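Predicted metal-dependent hydrolase of the TIM-barrel fold (Lactobacillus casei, PDB 2QPX) is probably a zinc-dependent hydrolase of the amidohydrolase type, with two zinc ions bound in its TIM barrel, though its substrate is not known. Local coordinates at residues 225-230 and 258-263. Residues are numbered along the deposited sequence; the frame is centred on the assembly and turned at random. Where two conformers were deposited one is given.
Sequences LQFHVG and LKVVLL
Leu263 leans across the strand boundary and lays both methyls against one flank of the aliphatic stem of Gln226, CD1 reaching Gln226 CB at 3.9 Å and CD2 lying against CB and CD. With CG anti to its own carbonyl carbon (chi1 -52°), Leu263 swings that branch over the carbonyl oxygen of Phe227; its CB sits 3.4 Å from Phe227 O. On the other face Val260 CG1 presses obliquely on the Phe227 ring, 3.9 Å from CD1, and Val229 CG2 fits against Leu262, 3.8 Å from CB. These are neighbouring parallel strands of the TIM barrel, joined by a beta-alpha-beta crossover through helix 247-253; Gln226 and Leu263 face the barrel interior, whereas Leu225, Phe227 and Val260 pack toward surrounding helices. Five backbone bonds zip the pair, from Leu225 N to Lys259 O (2.8 Å) to the more bent Val229 N to Leu263 O (139°). Cutting Leu263 back to an alanine would probably uncover the flank of Gln226, whose NE2 bonds Tyr368 OH and whose OE1 pairs with ND1 of the zinc ligand His18. Farther along, His228 binds zinc through ND1 alongside His264, while its NE2 donates to Gly230 O at 3.0 Å.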
ATOM      1  N   LEU A 225      13.257 -22.179   6.058  1.00 12.99           N
ATOM      2  CA  LEU A 225      14.171 -21.057   5.790  1.00 12.91           C
ATOM      3  C   LEU A 225      13.369 -19.777   5.933  1.00 13.15           C
ATOM      4  O   LEU A 225      12.456 -19.510   5.164  1.00 13.96           O
ATOM      5  CB  LEU A 225      14.785 -21.132   4.387  1.00 12.72           C
ATOM      6  CG  LEU A 225      15.635 -19.944   3.928  1.00 12.64           C
ATOM      7  CD1 LEU A 225      16.817 -19.688   4.887  1.00 14.66           C
ATOM      8  CD2 LEU A 225      16.079 -20.214   2.443  1.00 15.14           C
ATOM      9  N   GLN A 226      13.764 -18.991   6.924  1.00 13.45           N
ATOM     10  CA  GLN A 226      13.157 -17.698   7.206  1.00 12.20           C
ATOM     11  C   GLN A 226      13.908 -16.605   6.455  1.00 11.73           C
ATOM     12  O   GLN A 226      15.144 -16.644   6.343  1.00 13.27           O
ATOM     13  CB  GLN A 226      13.279 -17.384   8.689  1.00 13.32           C
ATOM     14  CG  GLN A 226      12.763 -18.450   9.632  1.00 13.01           C
ATOM     15  CD  GLN A 226      12.984 -18.087  11.114  1.00 13.43           C
ATOM     16  OE1 GLN A 226      13.844 -17.252  11.421  1.00 14.73           O
ATOM     17  NE2 GLN A 226      12.238 -18.743  12.033  1.00 14.29           N
ATOM     18  N   PHE A 227      13.166 -15.600   5.968  1.00 12.58           N
ATOM     19  CA  PHE A 227      13.735 -14.364   5.410  1.00 11.79           C
ATOM     20  C   PHE A 227      13.168 -13.163   6.144  1.00 13.04           C
ATOM     21  O   PHE A 227      11.946 -12.992   6.227  1.00 13.29           O
ATOM     22  CB  PHE A 227      13.356 -14.188   3.941  1.00 12.89           C
ATOM     23  CG  PHE A 227      14.089 -15.096   3.012  1.00 13.50           C
ATOM     24  CD1 PHE A 227      13.653 -16.386   2.785  1.00 14.31           C
ATOM     25  CD2 PHE A 227      15.206 -14.640   2.322  1.00 13.75           C
ATOM     26  CE1 PHE A 227      14.304 -17.200   1.888  1.00 15.05           C
ATOM     27  CE2 PHE A 227      15.848 -15.459   1.426  1.00 14.23           C
ATOM     28  CZ  PHE A 227      15.400 -16.742   1.197  1.00 16.15           C
ATOM     29  N   HIS A 228      14.033 -12.247   6.568  1.00 13.35           N
ATOM     30  CA  HIS A 228      13.527 -10.900   6.917  1.00 13.92           C
ATOM     31  C   HIS A 228      12.897 -10.274   5.695  1.00 14.38           C
ATOM     32  O   HIS A 228      13.537 -10.251   4.654  1.00 16.43           O
ATOM     33  CB  HIS A 228      14.686 -10.015   7.406  1.00 15.78           C
ATOM     34  CG  HIS A 228      14.255  -8.638   7.785  1.00 17.55           C
ATOM     35  ND1 HIS A 228      13.990  -8.285   9.088  1.00 25.41           N
ATOM     36  CD2 HIS A 228      14.012  -7.535   7.029  1.00 18.10           C
ATOM     37  CE1 HIS A 228      13.589  -7.016   9.114  1.00 24.01           C
ATOM     38  NE2 HIS A 228      13.590  -6.549   7.878  1.00 21.50           N
ATOM     39  N   VAL A 229      11.704  -9.684   5.849  1.00 13.40           N
ATOM     40  CA  VAL A 229      11.032  -8.969   4.769  1.00 14.08           C
ATOM     41  C   VAL A 229      10.563  -7.621   5.332  1.00 15.08           C
ATOM     42  O   VAL A 229       9.968  -7.553   6.403  1.00 16.43           O
ATOM     43  CB  VAL A 229       9.819  -9.771   4.214  1.00 15.54           C
ATOM     44  CG1 VAL A 229       9.026  -8.937   3.152  1.00 15.89           C
ATOM     45  CG2 VAL A 229      10.284 -11.150   3.639  1.00 16.35           C
ATOM     46  N   GLY A 230      10.789  -6.537   4.587  1.00 16.04           N
ATOM     47  CA  GLY A 230      10.226  -5.232   4.953  1.00 18.63           C
ATOM     48  C   GLY A 230      10.977  -4.530   6.084  1.00 20.99           C
ATOM     49  O   GLY A 230      12.210  -4.581   6.135  1.00 22.65           O
ATOM     50  N   LEU A 258      10.999 -26.672  -0.460  1.00 18.94           N
ATOM     51  CA  LEU A 258      11.571 -25.691   0.468  1.00 16.56           C
ATOM     52  C   LEU A 258      10.457 -24.944   1.171  1.00 15.93           C
ATOM     53  O   LEU A 258       9.580 -24.386   0.526  1.00 17.77           O
ATOM     54  CB  LEU A 258      12.480 -24.689  -0.261  1.00 15.70           C
ATOM     55  CG  LEU A 258      13.233 -23.676   0.616  1.00 16.24           C
ATOM     56  CD1 LEU A 258      14.313 -24.388   1.406  1.00 16.58           C
ATOM     57  CD2 LEU A 258      13.814 -22.533  -0.274  1.00 17.92           C
ATOM     58  N   LYS A 259      10.518 -24.967   2.498  1.00 16.59           N
ATOM     59  CA  LYS A 259       9.551 -24.250   3.323  0.50 16.68           C
ATOM     60  C   LYS A 259      10.111 -22.873   3.663  1.00 16.29           C
ATOM     61  O   LYS A 259      11.092 -22.753   4.372  1.00 18.84           O
ATOM     62  CB  LYS A 259       9.208 -25.099   4.552  0.50 18.04           C
ATOM     63  CG  LYS A 259       8.424 -26.364   4.168  0.50 20.44           C
ATOM     64  CD  LYS A 259       8.798 -27.563   5.007  0.50 23.76           C
ATOM     65  CE  LYS A 259       7.891 -28.724   4.631  0.50 23.27           C
ATOM     66  NZ  LYS A 259       8.006 -29.853   5.540  0.50 22.36           N
ATOM     67  N   VAL A 260       9.506 -21.849   3.067  1.00 14.79           N
ATOM     68  CA  VAL A 260      10.003 -20.476   3.171  1.00 14.51           C
ATOM     69  C   VAL A 260       9.059 -19.696   4.081  1.00 14.07           C
ATOM     70  O   VAL A 260       7.826 -19.786   3.946  1.00 15.32           O
ATOM     71  CB  VAL A 260      10.053 -19.803   1.789  1.00 15.54           C
ATOM     72  CG1 VAL A 260      10.423 -18.303   1.872  1.00 16.00           C
ATOM     73  CG2 VAL A 260      11.008 -20.569   0.856  1.00 16.34           C
ATOM     74  N   VAL A 261       9.651 -18.961   5.020  1.00 13.76           N
ATOM     75  CA  VAL A 261       8.880 -18.138   5.969  1.00 13.76           C
ATOM     76  C   VAL A 261       9.283 -16.689   5.861  1.00 14.14           C
ATOM     77  O   VAL A 261      10.443 -16.340   6.052  1.00 14.88           O
ATOM     78  CB  VAL A 261       8.993 -18.606   7.401  1.00 15.49           C
ATOM     79  CG1 VAL A 261       7.920 -17.916   8.259  1.00 16.98           C
ATOM     80  CG2 VAL A 261       8.859 -20.128   7.495  1.00 17.38           C
ATOM     81  N   LEU A 262       8.318 -15.856   5.508  1.00 14.63           N
ATOM     82  CA  LEU A 262       8.519 -14.416   5.328  1.00 14.15           C
ATOM     83  C   LEU A 262       8.233 -13.694   6.641  1.00 14.98           C
ATOM     84  O   LEU A 262       7.071 -13.645   7.078  1.00 16.53           O
ATOM     85  CB  LEU A 262       7.629 -13.868   4.211  1.00 14.68           C
ATOM     86  CG  LEU A 262       7.723 -14.545   2.845  1.00 14.82           C
ATOM     87  CD1 LEU A 262       6.786 -13.835   1.827  1.00 16.74           C
ATOM     88  CD2 LEU A 262       9.216 -14.682   2.352  1.00 15.42           C
ATOM     89  N   LEU A 263       9.293 -13.173   7.258  1.00 13.66           N
ATOM     90  CA  LEU A 263       9.198 -12.527   8.576  1.00 14.28           C
ATOM     91  C   LEU A 263       8.865 -11.043   8.445  1.00 14.20           C
ATOM     92  O   LEU A 263       9.429 -10.352   7.574  1.00 15.61           O
ATOM     93  CB  LEU A 263      10.532 -12.651   9.303  1.00 14.37           C
ATOM     94  CG  LEU A 263      11.182 -14.011   9.437  1.00 13.62           C
ATOM     95  CD1 LEU A 263      12.599 -13.828  10.044  1.00 15.98           C
ATOM     96  CD2 LEU A 263      10.315 -15.032  10.215  1.00 15.76           C
TER